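Local coordinates for protein glycosyl transferase (Staphylococcus aureus, PDB 5TZJ) that belongs to the family 2 glycosyltransferases and binds uridine-diphosphate-N-acetylglucosamine in a pocket of this structure, at residues 93-103 / 195-206. Residues are numbered along the deposited sequence; the frame is centred on the assembly and turned at random.
Sequences DDYINKETLKD and LSDKAYYYATKR. With UD1 (uridine-diphosphate-N-acetylglucosamine), chain C.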
# COMPACT_ATOMS: atom_id res chain seq x y z
N ASP A 93 12.35 -5.72 9.90
CA ASP A 93 13.03 -6.83 9.26
C ASP A 93 13.63 -6.46 7.90
O ASP A 93 14.07 -7.35 7.17
CB ASP A 93 12.06 -8.00 9.10
CG ASP A 93 10.78 -7.59 8.37
OD1 ASP A 93 10.62 -6.37 8.09
OD2 ASP A 93 9.92 -8.46 8.10
N ASP A 94 13.65 -5.17 7.55
CA ASP A 94 14.24 -4.72 6.28
C ASP A 94 15.52 -3.93 6.56
O ASP A 94 15.92 -3.74 7.70
CB ASP A 94 13.23 -3.90 5.47
CG ASP A 94 11.95 -4.69 5.15
OD1 ASP A 94 12.04 -5.94 5.08
OD2 ASP A 94 10.88 -4.06 4.98
N TYR A 95 16.19 -3.49 5.50
CA TYR A 95 17.32 -2.58 5.64
C TYR A 95 17.42 -1.75 4.37
O TYR A 95 16.67 -1.95 3.42
CB TYR A 95 18.63 -3.33 5.96
CG TYR A 95 18.90 -4.52 5.06
CD1 TYR A 95 18.32 -5.75 5.34
CD2 TYR A 95 19.72 -4.41 3.94
CE1 TYR A 95 18.55 -6.84 4.52
CE2 TYR A 95 19.95 -5.50 3.13
CZ TYR A 95 19.34 -6.70 3.42
OH TYR A 95 19.57 -7.80 2.63
N ILE A 96 18.36 -0.79 4.37
CA ILE A 96 18.44 0.18 3.29
C ILE A 96 19.89 0.34 2.83
O ILE A 96 20.84 0.06 3.57
CB ILE A 96 17.83 1.56 3.69
CG1 ILE A 96 18.61 2.20 4.83
CG2 ILE A 96 16.34 1.40 4.15
CD1 ILE A 96 18.26 3.66 5.07
N ASN A 97 20.05 0.76 1.57
CA ASN A 97 21.37 0.97 0.99
C ASN A 97 22.12 2.08 1.73
O ASN A 97 21.52 3.02 2.24
CB ASN A 97 21.21 1.36 -0.49
CG ASN A 97 22.54 1.46 -1.23
OD1 ASN A 97 23.43 2.23 -0.86
ND2 ASN A 97 22.67 0.67 -2.28
N LYS A 98 23.45 1.97 1.76
CA LYS A 98 24.21 2.93 2.56
C LYS A 98 24.18 4.34 1.97
O LYS A 98 24.36 5.31 2.71
CB LYS A 98 25.66 2.44 2.73
CG LYS A 98 26.51 2.70 1.52
CD LYS A 98 27.95 2.27 1.73
CE LYS A 98 28.21 0.92 1.09
NZ LYS A 98 27.97 0.97 -0.39
N GLU A 99 23.92 4.48 0.67
CA GLU A 99 23.81 5.78 0.04
C GLU A 99 22.37 6.29 -0.04
O GLU A 99 22.12 7.34 -0.64
CB GLU A 99 24.44 5.72 -1.35
CG GLU A 99 25.86 5.20 -1.28
CD GLU A 99 26.57 5.20 -2.61
OE1 GLU A 99 26.93 6.29 -3.14
OE2 GLU A 99 26.76 4.08 -3.14
N THR A 100 21.42 5.59 0.59
CA THR A 100 20.01 5.96 0.45
C THR A 100 19.76 7.41 0.86
O THR A 100 19.22 8.20 0.09
CB THR A 100 19.13 5.02 1.26
OG1 THR A 100 19.25 3.70 0.71
CG2 THR A 100 17.70 5.47 1.21
N LEU A 101 20.16 7.78 2.08
CA LEU A 101 19.83 9.12 2.55
C LEU A 101 20.61 10.19 1.78
O LEU A 101 20.09 11.29 1.53
CB LEU A 101 20.08 9.24 4.07
CG LEU A 101 19.22 8.35 4.99
CD1 LEU A 101 19.25 8.84 6.47
CD2 LEU A 101 17.78 8.22 4.47
N LYS A 102 21.86 9.90 1.42
CA LYS A 102 22.62 10.84 0.60
C LYS A 102 21.95 11.02 -0.77
O LYS A 102 21.65 12.14 -1.18
CB LYS A 102 24.05 10.35 0.45
CG LYS A 102 24.94 11.26 -0.37
CD LYS A 102 26.29 10.61 -0.54
CE LYS A 102 26.17 9.25 -1.22
NZ LYS A 102 27.51 8.70 -1.60
N ASP A 103 21.70 9.92 -1.47
CA ASP A 103 21.06 10.03 -2.78
C ASP A 103 19.71 10.73 -2.69
O ASP A 103 19.40 11.60 -3.51
CB ASP A 103 20.90 8.65 -3.42
CG ASP A 103 22.22 8.04 -3.84
OD1 ASP A 103 23.30 8.64 -3.57
OD2 ASP A 103 22.16 6.94 -4.45
N LEU A 195 13.08 7.57 -7.57
CA LEU A 195 14.53 7.47 -7.62
C LEU A 195 14.89 5.99 -7.78
O LEU A 195 14.59 5.18 -6.89
CB LEU A 195 15.15 8.11 -6.38
CG LEU A 195 16.66 8.16 -6.20
CD1 LEU A 195 17.13 9.57 -6.02
CD2 LEU A 195 16.90 7.47 -4.93
N SER A 196 15.46 5.63 -8.94
CA SER A 196 15.76 4.24 -9.26
C SER A 196 17.24 3.98 -9.54
O SER A 196 17.56 2.98 -10.18
CB SER A 196 14.93 3.80 -10.45
OG SER A 196 13.59 3.56 -10.08
N ASP A 197 18.15 4.84 -9.05
CA ASP A 197 19.55 4.72 -9.45
C ASP A 197 20.22 3.45 -8.91
O ASP A 197 21.12 2.90 -9.57
CB ASP A 197 20.32 5.97 -9.02
CG ASP A 197 19.98 7.17 -9.89
OD1 ASP A 197 19.18 7.00 -10.84
OD2 ASP A 197 20.51 8.27 -9.65
N LYS A 198 19.81 2.97 -7.73
CA LYS A 198 20.24 1.65 -7.26
C LYS A 198 19.12 1.01 -6.44
O LYS A 198 18.01 1.54 -6.33
CB LYS A 198 21.56 1.74 -6.49
CG LYS A 198 21.55 2.70 -5.35
CD LYS A 198 22.94 3.28 -5.08
CE LYS A 198 23.33 4.26 -6.15
NZ LYS A 198 24.51 5.09 -5.77
N ALA A 199 19.41 -0.18 -5.92
CA ALA A 199 18.51 -0.82 -4.98
C ALA A 199 18.63 -0.10 -3.64
O ALA A 199 19.66 -0.19 -2.98
CB ALA A 199 18.85 -2.31 -4.85
N TYR A 200 17.60 0.65 -3.25
CA TYR A 200 17.64 1.40 -1.99
C TYR A 200 16.97 0.68 -0.83
O TYR A 200 17.56 0.56 0.25
CB TYR A 200 17.01 2.79 -2.17
CG TYR A 200 17.83 3.68 -3.09
CD1 TYR A 200 19.01 4.29 -2.64
CD2 TYR A 200 17.46 3.86 -4.41
CE1 TYR A 200 19.78 5.09 -3.50
CE2 TYR A 200 18.23 4.64 -5.28
CZ TYR A 200 19.38 5.26 -4.82
OH TYR A 200 20.11 6.05 -5.68
N TYR A 201 15.74 0.20 -1.03
CA TYR A 201 14.98 -0.43 0.04
C TYR A 201 15.03 -1.96 -0.15
O TYR A 201 14.44 -2.51 -1.09
CB TYR A 201 13.55 0.11 0.06
CG TYR A 201 12.81 -0.31 1.31
CD1 TYR A 201 12.26 -1.58 1.40
CD2 TYR A 201 12.71 0.54 2.41
CE1 TYR A 201 11.65 -2.00 2.57
CE2 TYR A 201 12.07 0.13 3.56
CZ TYR A 201 11.55 -1.14 3.63
OH TYR A 201 10.92 -1.56 4.79
N TYR A 202 15.70 -2.65 0.77
CA TYR A 202 15.74 -4.11 0.76
C TYR A 202 14.64 -4.68 1.65
O TYR A 202 14.62 -4.45 2.88
CB TYR A 202 17.11 -4.62 1.21
CG TYR A 202 18.22 -4.13 0.33
CD1 TYR A 202 18.88 -2.95 0.63
CD2 TYR A 202 18.59 -4.83 -0.80
CE1 TYR A 202 19.91 -2.48 -0.17
CE2 TYR A 202 19.63 -4.37 -1.61
CZ TYR A 202 20.27 -3.19 -1.29
OH TYR A 202 21.29 -2.73 -2.08
N ALA A 203 13.74 -5.44 1.05
CA ALA A 203 12.62 -6.05 1.75
C ALA A 203 12.90 -7.55 1.86
O ALA A 203 13.10 -8.23 0.84
CB ALA A 203 11.31 -5.75 1.04
N THR A 204 12.95 -8.06 3.09
CA THR A 204 13.28 -9.45 3.36
C THR A 204 12.02 -10.31 3.48
O THR A 204 10.89 -9.81 3.56
CB THR A 204 14.09 -9.55 4.64
OG1 THR A 204 13.38 -8.87 5.70
CG2 THR A 204 15.47 -8.94 4.46
N LYS A 205 12.23 -11.62 3.50
CA LYS A 205 11.21 -12.57 3.96
C LYS A 205 11.85 -13.47 5.02
O LYS A 205 12.43 -14.51 4.71
CB LYS A 205 10.63 -13.38 2.82
CG LYS A 205 9.11 -13.52 2.96
CD LYS A 205 8.47 -12.14 3.29
CE LYS A 205 6.98 -12.24 3.59
NZ LYS A 205 6.24 -13.01 2.55
N ARG A 206 11.75 -13.03 6.28
CA ARG A 206 12.05 -13.87 7.43
C ARG A 206 10.79 -14.69 7.75
O ARG A 206 9.81 -14.68 7.00
CB ARG A 206 12.55 -13.02 8.60
CG ARG A 206 11.78 -11.71 8.86
CD ARG A 206 10.64 -11.92 9.86
NE ARG A 206 9.75 -10.76 9.95
CZ ARG A 206 8.44 -10.86 10.20
NH1 ARG A 206 7.90 -12.06 10.37
NH2 ARG A 206 7.68 -9.77 10.27
C1' UD1 C . 4.20 -5.44 4.57
C2' UD1 C . 4.54 -3.98 4.30
C3' UD1 C . 4.48 -3.27 5.61
C4' UD1 C . 3.04 -3.19 5.98
C5' UD1 C . 2.58 -4.61 6.35
C6' UD1 C . 1.12 -4.61 6.70
C7' UD1 C . 5.94 -3.88 2.22
C8' UD1 C . 4.67 -4.04 1.40
N2' UD1 C . 5.88 -3.86 3.66
O1' UD1 C . 5.22 -5.93 5.36
O3' UD1 C . 5.14 -1.98 5.57
O4' UD1 C . 2.87 -2.30 7.06
O5' UD1 C . 2.82 -5.54 5.21
O6' UD1 C . 0.41 -3.83 5.78
O7' UD1 C . 7.00 -3.78 1.70
N1 UD1 C . 4.72 -4.40 13.68
C2 UD1 C . 4.25 -3.59 14.84
N3 UD1 C . 3.14 -4.08 15.72
C4 UD1 C . 2.52 -5.36 15.40
C5 UD1 C . 2.97 -6.16 14.22
C6 UD1 C . 4.07 -5.67 13.36
O2 UD1 C . 4.77 -2.57 15.07
O4 UD1 C . 1.64 -5.75 16.10
C1B UD1 C . 5.75 -3.87 12.83
C2B UD1 C . 6.91 -4.93 12.42
O2' UD1 C . 7.90 -5.01 13.52
C3B UD1 C . 7.39 -4.45 11.27
C4B UD1 C . 6.21 -3.72 10.59
O4B UD1 C . 5.16 -3.50 11.69
O3B UD1 C . 8.43 -3.39 11.50
C5B UD1 C . 5.58 -4.46 9.54
O5B UD1 C . 5.10 -5.68 10.04
PA UD1 C . 5.54 -7.04 9.21
O1A UD1 C . 5.22 -8.26 10.02
O2A UD1 C . 7.01 -6.97 8.86
O3A UD1 C . 4.63 -6.95 7.82
PB UD1 C . 5.09 -7.31 6.27
O1B UD1 C . 6.42 -8.03 6.18
O2B UD1 C . 3.98 -8.26 5.87
O HOH W 1 9.71 -7.60 5.19
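Asp94 and Tyr201 meet beside a short antiparallel ladder and illustrate how one carboxylate can join the ends of two paired strands, next to Asp93 and Arg206 of the ligand pocket. Followed outward, Asp94 first sets its CB against the carbonyl oxygen of Tyr202, at 3.0 Å. With CG anti to the carbonyl carbon (chi1 -59°), the carboxylate lies toward segment 195-206, where its oxygens find different partners. OD1 takes the backbone N-H of Thr204 at 3.0 Å, met from above the carboxylate plane in a nearly straight bond; a water lies within hydrogen-bonding distance of both OD1 and Thr204 O, though its two protons cannot serve every acceptor near it. OD2 offers its anti lone pair to the hydroxyl of Tyr201, with OD2 and OH 2.5 Å apart and the carboxylate turned 79° from the ring; the same hydroxyl accepts from Asp91 N, the backbone of a residue that itself binds the ligand. Tyr95 and Tyr202 form the hydrogen-bonded pair of the ladder, and Tyr202 CB sits over one face of the Tyr95 ring, 3.8 Å from its centroid, in a CH-pi contact. Farther along, Tyr200 OH reaches Asp103 OD2 at 2.6 Å, joining helix 100-111 to the loop before strand 201-203. At the ligand end, Asp93 OD2 forms a salt bridge with Arg206 NE at 3.0 Å, its hydrogen bond bent and weak; Arg206 NH1 donates to Glu209 O, while NH2 makes weak bonds to O1A and O2A of uridine-diphosphate-N-acetylglucosamine. The guanidinium thus spans protein carboxylate and ligand phosphate, and its positive charge probably offsets both anions.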